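Local atomic coordinates of membrane-bound lytic murein transglycosylase A (Burkholderia pseudomallei, PDB entry 6QK4), a protein that probably cleaves the beta-1,4 linkage between N-acetylmuramic acid and N-acetylglucosamine in peptidoglycan as an exolytic transglycosylase, leaving a 1,6-anhydro bond on the muramic acid. Residues 19-24 with 89-94; 97-102 with 338-343. All blocks are in the same frame, centred on the assembly; numbering follows the deposited sequence.

Contact 1: residues 19-24 with 89-94; sequences QIAAAR and PFQFAN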
loop_
_atom_site.group_PDB
_atom_site.type_symbol
_atom_site.label_atom_id
_atom_site.label_comp_id
_atom_site.label_asym_id
_atom_site.label_seq_id
_atom_site.Cartn_x
_atom_site.Cartn_y
_atom_site.Cartn_z
ATOM N N GLN A 19 19.088 6.015 -18.622
ATOM C CA GLN A 19 18.743 6.118 -20.047
ATOM C C GLN A 19 17.684 7.196 -20.320
ATOM O O GLN A 19 16.929 7.626 -19.447
ATOM C CB GLN A 19 18.253 4.778 -20.580
ATOM C CG GLN A 19 19.399 3.681 -20.469
ATOM C CD GLN A 19 18.901 2.279 -20.770
ATOM O OE1 GLN A 19 17.795 1.927 -20.404
ATOM N NE2 GLN A 19 19.727 1.471 -21.495
ATOM N N ILE A 20 17.689 7.680 -21.554
ATOM C CA ILE A 20 16.773 8.771 -21.930
ATOM C C ILE A 20 16.090 8.457 -23.247
ATOM O O ILE A 20 16.509 7.600 -24.033
ATOM C CB ILE A 20 17.499 10.132 -22.026
ATOM C CG1 ILE A 20 18.479 10.095 -23.189
ATOM C CG2 ILE A 20 18.210 10.522 -20.678
ATOM C CD1 ILE A 20 19.142 11.453 -23.481
ATOM N N ALA A 21 14.988 9.176 -23.489
ATOM C CA ALA A 21 14.171 8.942 -24.671
ATOM C C ALA A 21 13.685 10.280 -25.237
ATOM O O ALA A 21 13.556 11.273 -24.519
ATOM C CB ALA A 21 12.936 8.055 -24.372
ATOM N N ALA A 22 13.433 10.286 -26.555
ATOM C CA ALA A 22 13.069 11.496 -27.302
ATOM C C ALA A 22 11.570 11.807 -27.270
ATOM O O ALA A 22 11.171 12.921 -27.629
ATOM C CB ALA A 22 13.550 11.308 -28.747
ATOM N N ALA A 23 10.735 10.881 -26.796
ATOM C CA ALA A 23 9.294 11.086 -26.713
ATOM C C ALA A 23 8.782 10.612 -25.362
ATOM O O ALA A 23 9.374 9.735 -24.713
ATOM C CB ALA A 23 8.563 10.339 -27.839
ATOM N N ARG A 24 7.643 11.185 -24.965
ATOM C CA ARG A 24 6.934 10.770 -23.742
ATOM C C ARG A 24 6.482 9.294 -23.802
ATOM O O ARG A 24 6.632 8.534 -22.813
ATOM C CB ARG A 24 5.731 11.699 -23.568
ATOM C CG ARG A 24 4.700 11.259 -22.530
ATOM C CD ARG A 24 5.246 11.487 -21.156
ATOM N NE ARG A 24 4.230 11.995 -20.193
ATOM C CZ ARG A 24 4.520 12.386 -18.961
ATOM N NH1 ARG A 24 5.783 12.290 -18.497
ATOM N NH2 ARG A 24 3.541 12.874 -18.160
ATOM N N PRO A 89 2.758 -2.237 -25.821
ATOM C CA PRO A 89 3.472 -1.505 -24.770
ATOM C C PRO A 89 4.206 -0.268 -25.287
ATOM O O PRO A 89 4.801 -0.273 -26.363
ATOM C CB PRO A 89 4.454 -2.570 -24.246
ATOM C CG PRO A 89 4.846 -3.384 -25.558
ATOM C CD PRO A 89 3.584 -3.293 -26.447
ATOM N N PHE A 90 4.188 0.812 -24.488
ATOM C CA PHE A 90 4.842 2.068 -24.845
ATOM C C PHE A 90 5.832 2.423 -23.756
ATOM O O PHE A 90 5.432 2.682 -22.614
ATOM C CB PHE A 90 3.877 3.245 -24.998
ATOM C CG PHE A 90 3.003 3.158 -26.240
ATOM C CD1 PHE A 90 1.999 2.212 -26.288
ATOM C CD2 PHE A 90 3.155 4.052 -27.333
ATOM C CE1 PHE A 90 1.179 2.080 -27.401
ATOM C CE2 PHE A 90 2.291 3.937 -28.442
ATOM C CZ PHE A 90 1.331 2.937 -28.466
ATOM N N GLN A 91 7.104 2.469 -24.109
ATOM C CA GLN A 91 8.105 2.954 -23.136
ATOM C C GLN A 91 7.754 4.377 -22.682
ATOM O O GLN A 91 7.445 5.236 -23.507
ATOM C CB GLN A 91 9.506 2.878 -23.804
ATOM C CG GLN A 91 10.578 3.671 -23.052
ATOM C CD GLN A 91 11.771 3.911 -23.925
ATOM O OE1 GLN A 91 12.659 3.065 -23.999
ATOM N NE2 GLN A 91 11.798 5.050 -24.588
ATOM N N PHE A 92 7.717 4.612 -21.347
ATOM C CA PHE A 92 7.181 5.852 -20.774
ATOM C C PHE A 92 8.306 6.679 -20.176
ATOM O O PHE A 92 9.063 6.182 -19.321
ATOM C CB PHE A 92 6.185 5.485 -19.689
ATOM C CG PHE A 92 5.453 6.658 -19.088
ATOM C CD1 PHE A 92 4.879 7.620 -19.901
ATOM C CD2 PHE A 92 5.319 6.760 -17.710
ATOM C CE1 PHE A 92 4.143 8.698 -19.329
ATOM C CE2 PHE A 92 4.626 7.856 -17.145
ATOM C CZ PHE A 92 4.032 8.808 -17.952
ATOM N N ALA A 93 8.445 7.923 -20.634
ATOM C CA ALA A 93 9.475 8.786 -20.085
ATOM C C ALA A 93 8.907 9.978 -19.318
ATOM O O ALA A 93 7.787 10.452 -19.577
ATOM C CB ALA A 93 10.393 9.294 -21.199
ATOM N N ASN A 94 9.714 10.467 -18.378
ATOM C CA ASN A 94 9.455 11.749 -17.720
ATOM C C ASN A 94 9.483 12.901 -18.735
ATOM O O ASN A 94 10.048 12.803 -19.817
ATOM C CB ASN A 94 10.516 12.001 -16.650
ATOM C CG ASN A 94 10.357 11.090 -15.472
ATOM O OD1 ASN A 94 9.276 11.037 -14.886
ATOM N ND2 ASN A 94 11.425 10.336 -15.139
HETATM O O HOH W 1 9.393 6.958 -24.390
#
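R24 and A93 grip each other twice, once through the backbone and once through a side chain, and this pair carries much of the contact between residues 19-24 and 89-94. The backbone N of A93 donates a nearly straight hydrogen bond to R24 O at 2.9 Å, with an angle of 168° at the hydrogen. The return bond comes from the guanidinium: R24 NH1 reaches A93 O, also at 2.9 Å, and lies in the carbonyl plane on a lone pair. What brings the group there is the fold of the arginine chain, which leaves CA with CG anti to the backbone N and then bends at chi2 (74°) and again at chi3. Along the way CD passes 3.2 Å from A93 O.

F92 borders the same arginine. The two side chains run alongside each other in the same direction, with the ring atom CE1 over one face of the guanidinium, toward its rim, and 3.4 Å from R24 NE. Their planes are turned 50° apart, so this is oblique packing and no flat stack. F92 also touches M341 and L343 of strand 336-346.

Further back along the loop, A21 CB lies 3.2 Å from Q91 NE2 and packs more loosely on A93 CB. Between the two backbones a water donates to A23 O and Q91 O and accepts from Q91 NE2.

The loop thus joins the end of strand 87-92 just before its own chain enters strand 25-27, the antiparallel neighbour of 87-92. With both backbone and guanidinium bonded to A93, the arginine is held at two separated points, which should restrict its rotation, while the one water ties a carbonyl of each segment together.

Contact 2: residues 97-102 with 338-343; sequences GTLDGL and NGRMWL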
loop_
_atom_site.group_PDB
_atom_site.type_symbol
_atom_site.label_atom_id
_atom_site.label_comp_id
_atom_site.label_asym_id
_atom_site.label_seq_id
_atom_site.Cartn_x
_atom_site.Cartn_y
_atom_site.Cartn_z
ATOM N N GLY A 97 12.678 13.799 -20.434
ATOM C CA GLY A 97 13.313 12.780 -21.262
ATOM C C GLY A 97 13.903 11.575 -20.517
ATOM O O GLY A 97 14.206 10.550 -21.153
ATOM N N THR A 98 14.015 11.635 -19.196
ATOM C CA THR A 98 14.668 10.532 -18.456
ATOM C C THR A 98 13.689 9.374 -18.308
ATOM O O THR A 98 12.485 9.576 -18.172
ATOM C CB THR A 98 15.173 10.959 -17.075
ATOM O OG1 THR A 98 14.111 11.449 -16.222
ATOM C CG2 THR A 98 16.276 11.995 -17.167
ATOM N N LEU A 99 14.218 8.144 -18.311
ATOM C CA LEU A 99 13.347 6.978 -18.135
ATOM C C LEU A 99 13.299 6.492 -16.697
ATOM O O LEU A 99 12.297 5.889 -16.327
ATOM C CB LEU A 99 13.798 5.800 -19.026
ATOM C CG LEU A 99 13.738 6.108 -20.563
ATOM C CD1 LEU A 99 14.330 4.940 -21.331
ATOM C CD2 LEU A 99 12.264 6.244 -20.956
ATOM N N ASP A 100 14.281 6.860 -15.854
ATOM C CA ASP A 100 14.264 6.448 -14.445
ATOM C C ASP A 100 13.194 7.191 -13.651
ATOM O O ASP A 100 13.036 8.431 -13.782
ATOM C CB ASP A 100 15.617 6.769 -13.748
ATOM C CG ASP A 100 16.744 5.852 -14.170
ATOM O OD1 ASP A 100 16.512 4.720 -14.585
ATOM O OD2 ASP A 100 17.896 6.297 -13.994
ATOM N N GLY A 101 12.492 6.440 -12.772
ATOM C CA GLY A 101 11.594 7.084 -11.814
ATOM C C GLY A 101 11.472 6.304 -10.524
ATOM O O GLY A 101 12.041 5.229 -10.382
ATOM N N LEU A 102 10.765 6.858 -9.550
ATOM C CA LEU A 102 10.825 6.340 -8.198
ATOM C C LEU A 102 9.590 5.487 -7.890
ATOM O O LEU A 102 8.450 5.885 -8.190
ATOM C CB LEU A 102 10.948 7.486 -7.190
ATOM C CG LEU A 102 10.896 7.092 -5.733
ATOM C CD1 LEU A 102 12.177 6.354 -5.397
ATOM C CD2 LEU A 102 10.714 8.318 -4.851
ATOM N N ASN A 338 14.582 2.682 -7.564
ATOM C CA ASN A 338 14.532 3.133 -8.958
ATOM C C ASN A 338 13.663 2.182 -9.769
ATOM O O ASN A 338 13.613 0.967 -9.500
ATOM C CB ASN A 338 15.911 3.134 -9.588
ATOM C CG ASN A 338 15.922 3.780 -10.956
ATOM O OD1 ASN A 338 15.344 4.874 -11.159
ATOM N ND2 ASN A 338 16.578 3.074 -11.939
ATOM N N GLY A 339 12.986 2.763 -10.777
ATOM C CA GLY A 339 12.073 1.998 -11.621
ATOM C C GLY A 339 11.957 2.498 -13.050
ATOM O O GLY A 339 12.323 3.631 -13.380
ATOM N N ARG A 340 11.437 1.607 -13.893
ATOM C CA ARG A 340 11.116 1.875 -15.311
ATOM C C ARG A 340 9.683 1.416 -15.618
ATOM O O ARG A 340 9.183 0.412 -15.069
ATOM C CB ARG A 340 12.066 1.126 -16.241
ATOM C CG ARG A 340 13.497 1.619 -16.154
ATOM C CD ARG A 340 13.631 3.047 -16.696
ATOM N NE ARG A 340 15.029 3.530 -16.562
ATOM C CZ ARG A 340 16.037 3.295 -17.434
ATOM N NH1 ARG A 340 15.854 2.521 -18.522
ATOM N NH2 ARG A 340 17.267 3.794 -17.132
ATOM N N MET A 341 9.030 2.113 -16.536
ATOM C CA MET A 341 7.625 1.820 -16.864
ATOM C C MET A 341 7.404 1.724 -18.360
ATOM O O MET A 341 8.015 2.471 -19.134
ATOM C CB MET A 341 6.660 2.928 -16.349
ATOM C CG MET A 341 6.540 2.858 -14.887
ATOM S SD MET A 341 5.414 4.290 -14.496
ATOM C CE MET A 341 5.277 4.002 -12.740
ATOM N N TRP A 342 6.500 0.817 -18.744
ATOM C CA TRP A 342 5.834 0.819 -20.042
ATOM C C TRP A 342 4.334 0.878 -19.813
ATOM O O TRP A 342 3.795 0.075 -19.034
ATOM C CB TRP A 342 6.150 -0.470 -20.834
ATOM C CG TRP A 342 7.635 -0.590 -21.168
ATOM C CD1 TRP A 342 8.196 -0.391 -22.402
ATOM C CD2 TRP A 342 8.744 -0.872 -20.259
ATOM N NE1 TRP A 342 9.601 -0.551 -22.318
ATOM C CE2 TRP A 342 9.937 -0.794 -21.013
ATOM C CE3 TRP A 342 8.829 -1.118 -18.869
ATOM C CZ2 TRP A 342 11.215 -1.059 -20.454
ATOM C CZ3 TRP A 342 10.131 -1.320 -18.286
ATOM C CH2 TRP A 342 11.293 -1.299 -19.106
ATOM N N LEU A 343 3.646 1.795 -20.509
ATOM C CA LEU A 343 2.185 1.858 -20.445
ATOM C C LEU A 343 1.599 0.997 -21.555
ATOM O O LEU A 343 2.084 1.025 -22.694
ATOM C CB LEU A 343 1.717 3.302 -20.615
ATOM C CG LEU A 343 2.270 4.373 -19.680
ATOM C CD1 LEU A 343 1.364 5.614 -19.678
ATOM C CD2 LEU A 343 2.373 3.933 -18.269
HETATM O O HOH W 2 10.413 4.431 -17.745
#
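Three N-H donors converge on one carboxylate oxygen, OD1 of D100. R340 approaches side-on with two nitrogens, NE at 2.7 Å and NH2 at 2.8 Å from OD1, in a salt bridge that uses a single oxygen. NE arrives on the anti side but tilted out of the carboxylate plane, and NH2 from further above it. The third donor is N338 ND2, 3.1 Å from D100 OD1 and well above that plane; OD1 lies almost exactly in the plane of the amide, which stands nearly perpendicular to the carboxylate. The other oxygen, D100 OD2, accepts from the backbone N of G18. So many donors around the carboxylate would be expected to favour its charged form.

Here strand 101-114 begins its antiparallel pairing with strand 336-346, whose residues 338-343 fall within the 3D domain, a family of the double-psi beta-barrel clan. G101 and G339 form the hydrogen-bonded pair: G101 N donates to G339 O at 2.9 Å, and the return bond from G339 N to G101 O is weak, with an angle of 129°.

On the side of the pair toward L99, where residues 97-99 are loop, a water spans the two segments, probably donating to L99 O and accepting from M341 N at 3.0 Å. L99 also covers R340: its CB sits over one face of the guanidinium, toward the rim, 3.6 Å from NE.

In the fold
Contacts 1 and 2 lie side by side, their centres about 8 Å apart, and contact 1 is complete in the sequence before either segment of contact 2 is reached. Strand 336-346 is common ground: it pairs antiparallel with both 87-92 and 101-114, and F90 N lies 2.8 Å from L343 O in a probable hydrogen bond. The loop of contact 1 also reaches contact 2, where Q19 OE1 is 2.8 Å from R340 NH1 and accepts a hydrogen bond from it. Backbone bonds of Q19 with L99 and A21 with G97 tie the same loop to the start of 97-102. N94, whose OD1 accepts from V316 N, bonds through ND2 to T98 OG1 and weakly to D100 O, and Q91 CA rests on W342 CD1.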